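Local coordinates for envelopment polyprotein (Bovine Schmallenberg virus BH80/Germany/2011, PDB 7A56), which probably fuses the viral envelope with host membranes during entry, acting as a class II fusion glycoprotein, here in its trimeric postfusion form, at residues Gly148-Ser153 and Arg298-Ser303; Pro21-Tyr26 and Asn95-Phe100; Lys47-Ile52 and Tyr105-Ile110; Glu133-Lys138 and Trp165-Ile170. All coordinates share one frame; numbering follows the deposited sequence.

In the fold
Contacts 2, 3 and 4 lie in turn on the long, interrupted strand 98-134, and contact 1 uses the next strand, 150-158, so the four mark out the length of the rod-like molecule. Contacts 2 and 3, with centres about 27 Å apart, lie on one side of the chain's centre, and contacts 1 and 4, about 26 Å apart, on the opposite side; contacts 2 and 4 are farthest out, their centres about 107 Å apart. Along the chain the segments alternate within each pair. Such long-reaching strands give class II fusion proteins their elongated shape, which separates the end holding contact 4, probably the membrane-directed tip, from the rest.

Contact 1: residues Gly148-Ser153 and Arg298-Ser303; sequences GWVTFS and RCFDNS
Val150 points its forked side chain at Cys299 and Phe300, and each methyl has its own nearest partner. CG2 of Val150 meets the sulfur, 3.4 Å from Cys299 SG, while CG1 lies at the rim of the aromatic ring, 3.7 Å from Phe300 CE1. The methyl comes in near the plane of the ring, so the valine meets an edge of the ring. Phe300 reaches it because its CG lies beside the backbone N and anti to the carbonyl carbon (chi1 -60°), which swings the ring's end toward the valine although its CB does not point at the valine. The same edge meets a polar atom: Gly148 O lies in the ring plane, 3.6 Å from Phe300 CZ, where the slightly positive ring hydrogens suit a carbonyl oxygen. Gly148 has a positive phi of 87°, a backbone shape that glycine adopts readily.

The contact belongs to the elongated beta-rich arm expected of a class II fusion protein. Strand 150-158 starts here beside strand 172-183, where Val150 pairs through its backbone with Cys179, whose disulfide to Cys299 ties segment 298-303 to that strand and gives the valine methyl its sulfur. The segment is held there a second time, through Phe300 N, which donates to Asp181 OD1. A neighbouring subunit comes close: Thr151 OG1 makes a weak hydrogen bond with Lys281 NZ of the second subunit.

Contact 2: residues Pro21-Tyr26 and Asn95-Phe100; sequences PDIENY and NGESLF
The helical turn that sets Ile23 and Tyr26 against Leu99 is tied off by a hydrogen bond of 2.9 Å from Asn25 N to Asp22 OD1. Asp22 is the N-cap of helix 23-40, and its carboxylate accepts a backbone N-H that has no earlier carbonyl of the helix to use. The donor comes from above the carboxylate plane, 38° out of it, yet the bond is fairly straight at 158°. A short acid suits this position, since its negative charge probably also interacts favourably with the positive end of the helix dipole.

From this capped turn two side chains reach the start of strand 98-134. Ile23 extends CD1 to within 3.5 Å of Leu99 CD2, the two chains crossing at about a right angle. The same leucine methyl lies at the edge of the tyrosine ring, with Leu99 CD2 3.8 Å from Tyr26 CD2, so one branch fills the angle between isoleucine and tyrosine. With CG anti to the backbone N (chi1 -170°), Tyr26 brings its ring closer to the strand than its CB direction would suggest. Glu97 approaches Ile23 from the opposite direction and turns a face of its carboxylate to the methylene of Ile23, with Glu97 OE2 3.7 Å from Ile23 CG1.

Met93 and Phe345 also touch both Tyr26 and Leu99, extending the apolar patch. Leu99 and Phe100 together face Ile91 in a classic beta bulge. Across the two segments no hydrogen bond forms: helix and strand are joined by van der Waals contact, and the polar bond of the cap serves the helix itself.

Contact 3: residues Lys47-Ile52 and Tyr105-Ile110; sequences KNLPAI and YVRRVI
Tyr105 and Ile52 bury the most surface here, meeting where strand 98-134 passes the loop between strands 44-46 and 61-67, in the beta-rich body of this class II fusion protein, on the other side of the chain's centre from the disulfide Cys135-Cys167. The side chains cross at about a right angle, and the isoleucine spreads both branches over the aromatic group. Ile52 CG2 sits over one face, 4.3 Å from the Tyr105 ring centroid and 21° off the normal, a CH-pi contact. The longer branch lies over the same face, near its rim, with Ile52 CD1 3.6 Å from Tyr105 CE2. This spread depends on the fork at CB: with chi1 at -62°, CG1 lies beside the backbone N while CG2 stands anti to it. The opposite face of the ring is covered by its own strand, through CA of Arg107, so the ring is held between loop and strand.

Arg107, the third main residue, reaches across with an extended chain and presents one face of its guanidinium to Leu49. The flat, delocalised group can take a methyl on its face while its N-H bonds point outward: Leu49 CD2 lies 3.5 Å above the Arg107 guanidinium plane, offset toward its rim. The arginine and Arg108 both face Glu201 in a classic beta bulge, and Arg107 NE makes a long, weak ion pair with the glutamate. The loop is also tied to the C-terminal part of the chain by backbone bonding between Ala51 and Ile384. At the tyrosine's end, Arg107 NH1 makes a weak hydrogen bond with Tyr105 OH, 3.2 Å long and bent to 133°.

Contact 4: residues Glu133-Lys138 and Trp165-Ile170; sequences EVCTGK and WGCLAI
Cys135 and Cys167 are joined by a disulfide, with SG to SG 2.1 Å, at the far end of the beta-rich arm where strand 98-134 runs out; in class II fusion proteins this end usually carries the membrane-inserting loops. The bridge has a relaxed chi3 of 88° and a right-handed twist. Each sulfur stands anti to its own backbone N (chi1 166° in Cys135), which carries it toward the other segment; the CA atoms of Cys135 and Cys167 are 5.8 Å apart.

Beside the bridge, Ala169 turns its methyl to the chain of Cys135, with Ala169 CB 3.5 Å from Cys135 O. A side chain this small fits against both the carbonyl and the sulfur, Ala169 CB lying 4.2 Å from Cys135 SG.

Further out, Val134 pairs through its backbone with Cys174 of strand 172-183, which is itself bridged to Cys139, so a second disulfide braces the turn after Cys135. Thr136 OG1 is hydrogen-bonded to Asp172 OD2. Ser158 packs on both Cys167 and Ala169, and its OG is hydrogen-bonded to Cys135 O, the same oxygen that meets the alanine methyl.

Contact 1: residues Gly148-Ser153 and Arg298-Ser303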
# COMPACT_ATOMS: atom_id res chain seq x y z
N GLY A 148 -23.28 -16.07 -21.67
CA GLY A 148 -22.42 -14.94 -21.98
C GLY A 148 -23.00 -13.96 -23.00
O GLY A 148 -22.42 -12.89 -23.19
N TRP A 149 -24.09 -14.30 -23.64
CA TRP A 149 -24.77 -13.42 -24.58
C TRP A 149 -25.82 -12.61 -23.82
O TRP A 149 -26.46 -13.13 -22.90
CB TRP A 149 -25.43 -14.26 -25.67
CG TRP A 149 -24.45 -14.91 -26.56
CD1 TRP A 149 -23.34 -15.66 -26.17
CD2 TRP A 149 -24.45 -14.91 -27.99
NE1 TRP A 149 -22.68 -16.13 -27.29
CE2 TRP A 149 -23.33 -15.66 -28.41
CE3 TRP A 149 -25.29 -14.32 -28.96
CZ2 TRP A 149 -23.02 -15.85 -29.76
CZ3 TRP A 149 -24.97 -14.50 -30.30
CH2 TRP A 149 -23.83 -15.28 -30.68
N VAL A 150 -25.99 -11.32 -24.19
CA VAL A 150 -27.01 -10.52 -23.53
C VAL A 150 -28.24 -10.54 -24.45
O VAL A 150 -28.13 -10.79 -25.66
CB VAL A 150 -26.59 -9.07 -23.17
CG1 VAL A 150 -25.44 -9.08 -22.09
CG2 VAL A 150 -26.08 -8.33 -24.38
N THR A 151 -29.42 -10.35 -23.88
CA THR A 151 -30.65 -10.47 -24.69
C THR A 151 -31.29 -9.12 -24.98
O THR A 151 -31.02 -8.10 -24.34
CB THR A 151 -31.67 -11.36 -23.98
OG1 THR A 151 -31.91 -10.83 -22.69
CG2 THR A 151 -31.14 -12.79 -23.81
N PHE A 152 -32.21 -9.13 -25.96
CA PHE A 152 -33.00 -7.95 -26.23
C PHE A 152 -34.34 -8.41 -26.78
O PHE A 152 -34.44 -9.49 -27.36
CB PHE A 152 -32.34 -7.00 -27.25
CG PHE A 152 -31.80 -7.69 -28.49
CD1 PHE A 152 -32.63 -7.97 -29.58
CD2 PHE A 152 -30.43 -8.02 -28.57
CE1 PHE A 152 -32.15 -8.60 -30.70
CE2 PHE A 152 -29.92 -8.66 -29.71
CZ PHE A 152 -30.81 -8.95 -30.78
N SER A 153 -35.37 -7.60 -26.58
CA SER A 153 -36.69 -7.99 -27.11
C SER A 153 -37.61 -6.78 -27.15
O SER A 153 -37.43 -5.80 -26.40
CB SER A 153 -37.35 -9.11 -26.28
OG SER A 153 -37.56 -8.67 -24.94
N ARG A 298 -25.34 -1.36 -30.70
CA ARG A 298 -24.36 -1.66 -29.67
C ARG A 298 -24.89 -2.88 -28.94
O ARG A 298 -26.09 -3.04 -28.81
CB ARG A 298 -24.13 -0.48 -28.69
CG ARG A 298 -22.87 -0.61 -27.82
CD ARG A 298 -22.62 0.68 -27.03
NE ARG A 298 -23.61 0.81 -25.97
CZ ARG A 298 -24.06 1.97 -25.49
NH1 ARG A 298 -23.60 3.12 -25.98
NH2 ARG A 298 -25.02 1.96 -24.55
N CYS A 299 -23.98 -3.77 -28.52
CA CYS A 299 -24.39 -4.89 -27.68
C CYS A 299 -23.97 -4.66 -26.24
O CYS A 299 -24.77 -4.21 -25.40
CB CYS A 299 -23.80 -6.22 -28.23
SG CYS A 299 -24.37 -7.68 -27.28
N PHE A 300 -22.70 -4.97 -25.92
CA PHE A 300 -22.20 -4.63 -24.61
C PHE A 300 -21.84 -3.15 -24.56
O PHE A 300 -21.54 -2.54 -25.58
CB PHE A 300 -20.89 -5.39 -24.27
CG PHE A 300 -20.99 -6.93 -24.26
CD1 PHE A 300 -22.12 -7.59 -23.81
CD2 PHE A 300 -19.86 -7.69 -24.60
CE1 PHE A 300 -22.17 -9.01 -23.77
CE2 PHE A 300 -19.91 -9.11 -24.58
CZ PHE A 300 -21.04 -9.76 -24.14
N ASP A 301 -21.71 -2.61 -23.34
CA ASP A 301 -20.87 -1.44 -23.11
C ASP A 301 -19.40 -1.85 -23.15
O ASP A 301 -19.04 -2.92 -22.67
CB ASP A 301 -21.14 -0.81 -21.74
CG ASP A 301 -22.57 -0.25 -21.60
OD1 ASP A 301 -22.94 0.60 -22.43
OD2 ASP A 301 -23.28 -0.64 -20.64
N ASN A 302 -18.54 -1.00 -23.73
CA ASN A 302 -17.09 -1.32 -23.76
C ASN A 302 -16.34 -0.04 -23.45
O ASN A 302 -16.45 0.93 -24.19
CB ASN A 302 -16.62 -1.89 -25.10
CG ASN A 302 -15.15 -2.43 -25.06
OD1 ASN A 302 -14.40 -2.20 -24.07
ND2 ASN A 302 -14.77 -3.18 -26.08
N SER A 303 -15.56 -0.05 -22.39
CA SER A 303 -14.84 1.14 -21.97
C SER A 303 -13.33 1.03 -22.26
O SER A 303 -12.51 1.51 -21.48
CB SER A 303 -15.12 1.42 -20.49
OG SER A 303 -14.60 2.70 -20.13

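Contact 2: residues Pro21-Tyr26 and Asn95-Phe100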
# COMPACT_ATOMS: atom_id res chain seq x y z
N PRO A 21 56.89 -13.00 8.03
CA PRO A 21 56.45 -12.77 6.64
C PRO A 21 56.51 -11.30 6.23
O PRO A 21 56.14 -10.40 7.00
CB PRO A 21 55.01 -13.30 6.63
CG PRO A 21 54.54 -13.19 8.03
CD PRO A 21 55.77 -13.47 8.87
N ASP A 22 56.94 -11.06 5.00
CA ASP A 22 56.74 -9.78 4.33
C ASP A 22 55.25 -9.43 4.23
O ASP A 22 54.36 -10.23 4.55
CB ASP A 22 57.33 -9.81 2.92
CG ASP A 22 56.64 -10.84 2.04
OD1 ASP A 22 55.57 -10.53 1.49
OD2 ASP A 22 57.14 -11.97 1.89
N ILE A 23 54.98 -8.23 3.73
CA ILE A 23 53.61 -7.72 3.67
C ILE A 23 52.80 -8.49 2.63
O ILE A 23 51.62 -8.81 2.86
CB ILE A 23 53.63 -6.21 3.39
CG1 ILE A 23 53.60 -5.45 4.70
CG2 ILE A 23 52.47 -5.78 2.56
CD1 ILE A 23 52.35 -5.68 5.47
N GLU A 24 53.40 -8.79 1.48
CA GLU A 24 52.71 -9.52 0.43
C GLU A 24 52.13 -10.84 0.94
O GLU A 24 50.95 -11.13 0.73
CB GLU A 24 53.65 -9.78 -0.75
CG GLU A 24 52.95 -10.51 -1.92
CD GLU A 24 53.84 -11.56 -2.60
OE1 GLU A 24 53.30 -12.55 -3.16
OE2 GLU A 24 55.09 -11.39 -2.55
N ASN A 25 52.96 -11.69 1.56
CA ASN A 25 52.45 -12.99 1.96
C ASN A 25 51.56 -12.89 3.19
O ASN A 25 50.68 -13.73 3.38
CB ASN A 25 53.61 -13.99 2.22
CG ASN A 25 53.94 -14.85 0.98
OD1 ASN A 25 53.32 -15.93 0.70
ND2 ASN A 25 54.92 -14.38 0.22
N TYR A 26 51.76 -11.87 4.03
CA TYR A 26 50.84 -11.65 5.14
C TYR A 26 49.42 -11.32 4.63
O TYR A 26 48.42 -11.92 5.06
CB TYR A 26 51.41 -10.55 6.03
CG TYR A 26 50.69 -10.35 7.34
CD1 TYR A 26 50.45 -11.42 8.20
CD2 TYR A 26 50.28 -9.09 7.74
CE1 TYR A 26 49.80 -11.24 9.41
CE2 TYR A 26 49.63 -8.89 8.97
CZ TYR A 26 49.40 -9.97 9.79
OH TYR A 26 48.78 -9.78 10.98
N ASN A 95 48.21 0.68 14.70
CA ASN A 95 49.04 1.88 14.57
C ASN A 95 50.01 1.72 13.40
O ASN A 95 51.18 2.10 13.48
CB ASN A 95 49.81 2.14 15.87
CG ASN A 95 49.01 1.77 17.13
OD1 ASN A 95 47.83 2.14 17.26
ND2 ASN A 95 49.65 1.04 18.05
N GLY A 96 49.53 1.14 12.30
CA GLY A 96 50.42 0.63 11.29
C GLY A 96 49.89 0.87 9.89
O GLY A 96 48.95 1.63 9.71
N GLU A 97 50.50 0.22 8.91
CA GLU A 97 50.20 0.52 7.53
C GLU A 97 48.95 -0.22 7.06
O GLU A 97 48.54 -1.23 7.64
CB GLU A 97 51.38 0.13 6.65
CG GLU A 97 51.90 -1.26 6.98
CD GLU A 97 53.00 -1.67 6.01
OE1 GLU A 97 52.83 -1.43 4.79
OE2 GLU A 97 54.05 -2.19 6.47
N SER A 98 48.36 0.30 5.99
CA SER A 98 47.19 -0.33 5.38
C SER A 98 47.56 -1.64 4.69
O SER A 98 48.61 -1.75 4.07
CB SER A 98 46.54 0.62 4.37
OG SER A 98 45.78 1.63 5.03
N LEU A 99 46.68 -2.63 4.79
CA LEU A 99 46.94 -3.96 4.26
C LEU A 99 46.02 -4.25 3.08
O LEU A 99 46.50 -4.48 1.96
CB LEU A 99 46.75 -5.02 5.35
CG LEU A 99 47.68 -5.03 6.57
CD1 LEU A 99 46.97 -5.63 7.75
CD2 LEU A 99 48.94 -5.83 6.28
N PHE A 100 44.71 -4.24 3.29
CA PHE A 100 43.83 -4.49 2.15
C PHE A 100 42.44 -3.99 2.51
O PHE A 100 42.22 -3.50 3.62
CB PHE A 100 43.80 -5.97 1.71
CG PHE A 100 43.31 -6.92 2.78
CD1 PHE A 100 44.20 -7.45 3.69
CD2 PHE A 100 41.98 -7.31 2.83
CE1 PHE A 100 43.80 -8.31 4.67
CE2 PHE A 100 41.53 -8.18 3.84
CZ PHE A 100 42.46 -8.69 4.76

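Contact 3: residues Lys47-Ile52 and Tyr105-Ile110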
# COMPACT_ATOMS: atom_id res chain seq x y z
N LYS A 47 33.57 -14.53 -9.74
CA LYS A 47 34.84 -14.07 -10.30
C LYS A 47 34.54 -13.18 -11.50
O LYS A 47 33.48 -13.30 -12.14
CB LYS A 47 35.77 -15.27 -10.66
CG LYS A 47 36.64 -15.78 -9.40
CD LYS A 47 38.07 -16.23 -9.77
CE LYS A 47 39.18 -15.73 -8.82
NZ LYS A 47 39.38 -16.63 -7.62
N ASN A 48 35.50 -12.33 -11.85
CA ASN A 48 35.41 -11.49 -13.05
C ASN A 48 34.18 -10.59 -13.02
O ASN A 48 33.52 -10.39 -14.05
CB ASN A 48 35.42 -12.31 -14.34
CG ASN A 48 35.96 -11.52 -15.50
OD1 ASN A 48 36.87 -10.70 -15.30
ND2 ASN A 48 35.40 -11.70 -16.69
N LEU A 49 33.85 -10.06 -11.84
CA LEU A 49 32.75 -9.11 -11.76
C LEU A 49 33.18 -7.73 -12.27
O LEU A 49 34.36 -7.42 -12.27
CB LEU A 49 32.23 -9.03 -10.34
CG LEU A 49 31.49 -10.24 -9.76
CD1 LEU A 49 30.94 -9.98 -8.34
CD2 LEU A 49 30.32 -10.66 -10.66
N PRO A 50 32.25 -6.90 -12.73
CA PRO A 50 32.58 -5.49 -13.02
C PRO A 50 33.14 -4.76 -11.80
O PRO A 50 33.06 -5.23 -10.65
CB PRO A 50 31.23 -4.87 -13.40
CG PRO A 50 30.35 -6.01 -13.72
CD PRO A 50 30.82 -7.18 -12.92
N ALA A 51 33.69 -3.56 -12.08
CA ALA A 51 34.28 -2.71 -11.04
C ALA A 51 33.27 -2.41 -9.95
O ALA A 51 32.08 -2.17 -10.24
CB ALA A 51 34.79 -1.39 -11.65
N ILE A 52 33.70 -2.50 -8.70
CA ILE A 52 32.84 -2.22 -7.55
C ILE A 52 33.68 -1.32 -6.65
O ILE A 52 34.63 -1.79 -5.99
CB ILE A 52 32.38 -3.50 -6.82
CG1 ILE A 52 31.52 -4.43 -7.72
CG2 ILE A 52 31.57 -3.18 -5.52
CD1 ILE A 52 31.73 -5.89 -7.32
N TYR A 105 28.91 -5.45 -0.32
CA TYR A 105 28.33 -5.05 -1.61
C TYR A 105 26.93 -5.63 -1.70
O TYR A 105 26.77 -6.86 -1.62
CB TYR A 105 29.27 -5.51 -2.74
CG TYR A 105 28.66 -5.61 -4.14
CD1 TYR A 105 27.77 -4.66 -4.60
CD2 TYR A 105 29.01 -6.64 -4.98
CE1 TYR A 105 27.19 -4.78 -5.91
CE2 TYR A 105 28.46 -6.78 -6.26
CZ TYR A 105 27.57 -5.84 -6.71
OH TYR A 105 27.08 -6.01 -7.96
N VAL A 106 25.91 -4.78 -1.88
CA VAL A 106 24.51 -5.25 -2.00
C VAL A 106 24.28 -5.56 -3.48
O VAL A 106 23.99 -4.69 -4.31
CB VAL A 106 23.51 -4.25 -1.43
CG1 VAL A 106 22.04 -4.83 -1.44
CG2 VAL A 106 23.91 -3.86 -0.01
N ARG A 107 24.49 -6.82 -3.85
CA ARG A 107 24.57 -7.14 -5.26
C ARG A 107 23.20 -7.12 -5.93
O ARG A 107 23.09 -6.75 -7.09
CB ARG A 107 25.23 -8.49 -5.47
CG ARG A 107 25.33 -8.84 -6.98
CD ARG A 107 26.37 -9.87 -7.28
NE ARG A 107 26.19 -10.37 -8.63
CZ ARG A 107 26.65 -9.81 -9.75
NH1 ARG A 107 27.37 -8.67 -9.72
NH2 ARG A 107 26.39 -10.43 -10.91
N ARG A 108 22.15 -7.52 -5.23
CA ARG A 108 20.82 -7.47 -5.86
C ARG A 108 19.77 -7.13 -4.82
O ARG A 108 19.80 -7.63 -3.70
CB ARG A 108 20.52 -8.79 -6.57
CG ARG A 108 19.08 -8.85 -7.18
CD ARG A 108 18.91 -10.20 -7.94
NE ARG A 108 18.85 -11.31 -6.98
CZ ARG A 108 19.78 -12.26 -6.84
NH1 ARG A 108 20.85 -12.26 -7.63
NH2 ARG A 108 19.62 -13.22 -5.93
N VAL A 109 18.87 -6.20 -5.18
CA VAL A 109 17.65 -5.97 -4.42
C VAL A 109 16.54 -5.83 -5.44
O VAL A 109 16.58 -4.93 -6.28
CB VAL A 109 17.68 -4.70 -3.57
CG1 VAL A 109 16.31 -4.53 -2.95
CG2 VAL A 109 18.79 -4.74 -2.43
N ILE A 110 15.54 -6.71 -5.37
CA ILE A 110 14.31 -6.52 -6.18
C ILE A 110 13.12 -7.05 -5.39
O ILE A 110 13.27 -7.90 -4.51
CB ILE A 110 14.34 -7.24 -7.52
CG1 ILE A 110 14.47 -8.72 -7.26
CG2 ILE A 110 15.45 -6.74 -8.42
CD1 ILE A 110 13.92 -9.50 -8.39

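Contact 4: residues Glu133-Lys138 and Trp165-Ile170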
# COMPACT_ATOMS: atom_id res chain seq x y z
N GLU A 133 -38.44 -13.75 -34.75
CA GLU A 133 -39.69 -13.06 -34.46
C GLU A 133 -40.83 -14.06 -34.47
O GLU A 133 -40.74 -15.09 -35.14
CB GLU A 133 -39.99 -11.89 -35.43
CG GLU A 133 -40.29 -12.22 -36.83
CD GLU A 133 -40.61 -10.95 -37.63
OE1 GLU A 133 -39.65 -10.26 -38.02
OE2 GLU A 133 -41.80 -10.63 -37.86
N VAL A 134 -41.89 -13.75 -33.73
CA VAL A 134 -43.12 -14.52 -33.73
C VAL A 134 -44.32 -13.58 -33.96
O VAL A 134 -44.36 -12.44 -33.47
CB VAL A 134 -43.29 -15.34 -32.43
CG1 VAL A 134 -42.05 -16.19 -32.15
CG2 VAL A 134 -43.58 -14.46 -31.25
N CYS A 135 -45.27 -14.09 -34.74
CA CYS A 135 -46.42 -13.32 -35.22
C CYS A 135 -47.38 -12.98 -34.09
O CYS A 135 -47.81 -11.82 -33.96
CB CYS A 135 -47.12 -14.13 -36.31
SG CYS A 135 -48.78 -13.52 -36.77
N THR A 136 -47.65 -13.96 -33.22
CA THR A 136 -48.60 -13.82 -32.13
C THR A 136 -48.01 -14.30 -30.80
O THR A 136 -46.99 -15.01 -30.76
CB THR A 136 -49.89 -14.61 -32.43
OG1 THR A 136 -50.87 -14.18 -31.50
CG2 THR A 136 -49.64 -16.08 -32.19
N GLY A 137 -48.64 -13.89 -29.71
CA GLY A 137 -48.15 -14.24 -28.39
C GLY A 137 -47.18 -13.22 -27.86
O GLY A 137 -46.76 -12.28 -28.54
N LYS A 138 -46.81 -13.40 -26.59
CA LYS A 138 -45.88 -12.49 -25.96
C LYS A 138 -44.46 -13.05 -26.04
O LYS A 138 -44.24 -14.19 -26.45
CB LYS A 138 -46.30 -12.23 -24.51
CG LYS A 138 -46.08 -13.41 -23.62
CD LYS A 138 -47.21 -13.61 -22.63
CE LYS A 138 -47.34 -12.47 -21.67
NZ LYS A 138 -46.35 -12.53 -20.54
N TRP A 165 -44.85 -12.27 -43.44
CA TRP A 165 -45.77 -12.79 -44.45
C TRP A 165 -46.84 -13.65 -43.78
O TRP A 165 -46.53 -14.56 -43.01
CB TRP A 165 -44.96 -13.58 -45.50
CG TRP A 165 -45.73 -13.92 -46.81
CD1 TRP A 165 -45.72 -13.21 -48.01
CD2 TRP A 165 -46.60 -15.03 -47.02
NE1 TRP A 165 -46.52 -13.84 -48.93
CE2 TRP A 165 -47.08 -14.94 -48.35
CE3 TRP A 165 -47.02 -16.08 -46.21
CZ2 TRP A 165 -47.95 -15.87 -48.88
CZ3 TRP A 165 -47.89 -17.00 -46.74
CH2 TRP A 165 -48.35 -16.90 -48.06
N GLY A 166 -48.11 -13.30 -44.00
CA GLY A 166 -49.23 -14.08 -43.49
C GLY A 166 -49.68 -13.75 -42.07
O GLY A 166 -50.62 -14.39 -41.56
N CYS A 167 -49.05 -12.77 -41.42
CA CYS A 167 -49.46 -12.36 -40.08
C CYS A 167 -50.45 -11.20 -40.15
O CYS A 167 -50.22 -10.23 -40.86
CB CYS A 167 -48.21 -11.97 -39.27
SG CYS A 167 -48.51 -11.62 -37.53
N LEU A 168 -51.53 -11.28 -39.39
CA LEU A 168 -52.48 -10.17 -39.31
C LEU A 168 -52.67 -9.67 -37.88
O LEU A 168 -53.66 -8.96 -37.61
CB LEU A 168 -53.84 -10.61 -39.88
CG LEU A 168 -53.78 -11.18 -41.29
CD1 LEU A 168 -55.08 -11.91 -41.60
CD2 LEU A 168 -53.63 -10.01 -42.23
N ALA A 169 -51.79 -10.06 -36.96
CA ALA A 169 -51.89 -9.66 -35.56
C ALA A 169 -51.59 -8.17 -35.38
O ALA A 169 -50.84 -7.55 -36.16
CB ALA A 169 -50.94 -10.52 -34.71
N ILE A 170 -52.22 -7.59 -34.38
CA ILE A 170 -52.14 -6.15 -34.12
C ILE A 170 -51.73 -6.01 -32.67
O ILE A 170 -52.39 -6.57 -31.78
CB ILE A 170 -53.48 -5.42 -34.35
CG1 ILE A 170 -53.97 -5.65 -35.77
CG2 ILE A 170 -53.30 -3.92 -34.01
CD1 ILE A 170 -53.10 -5.09 -36.86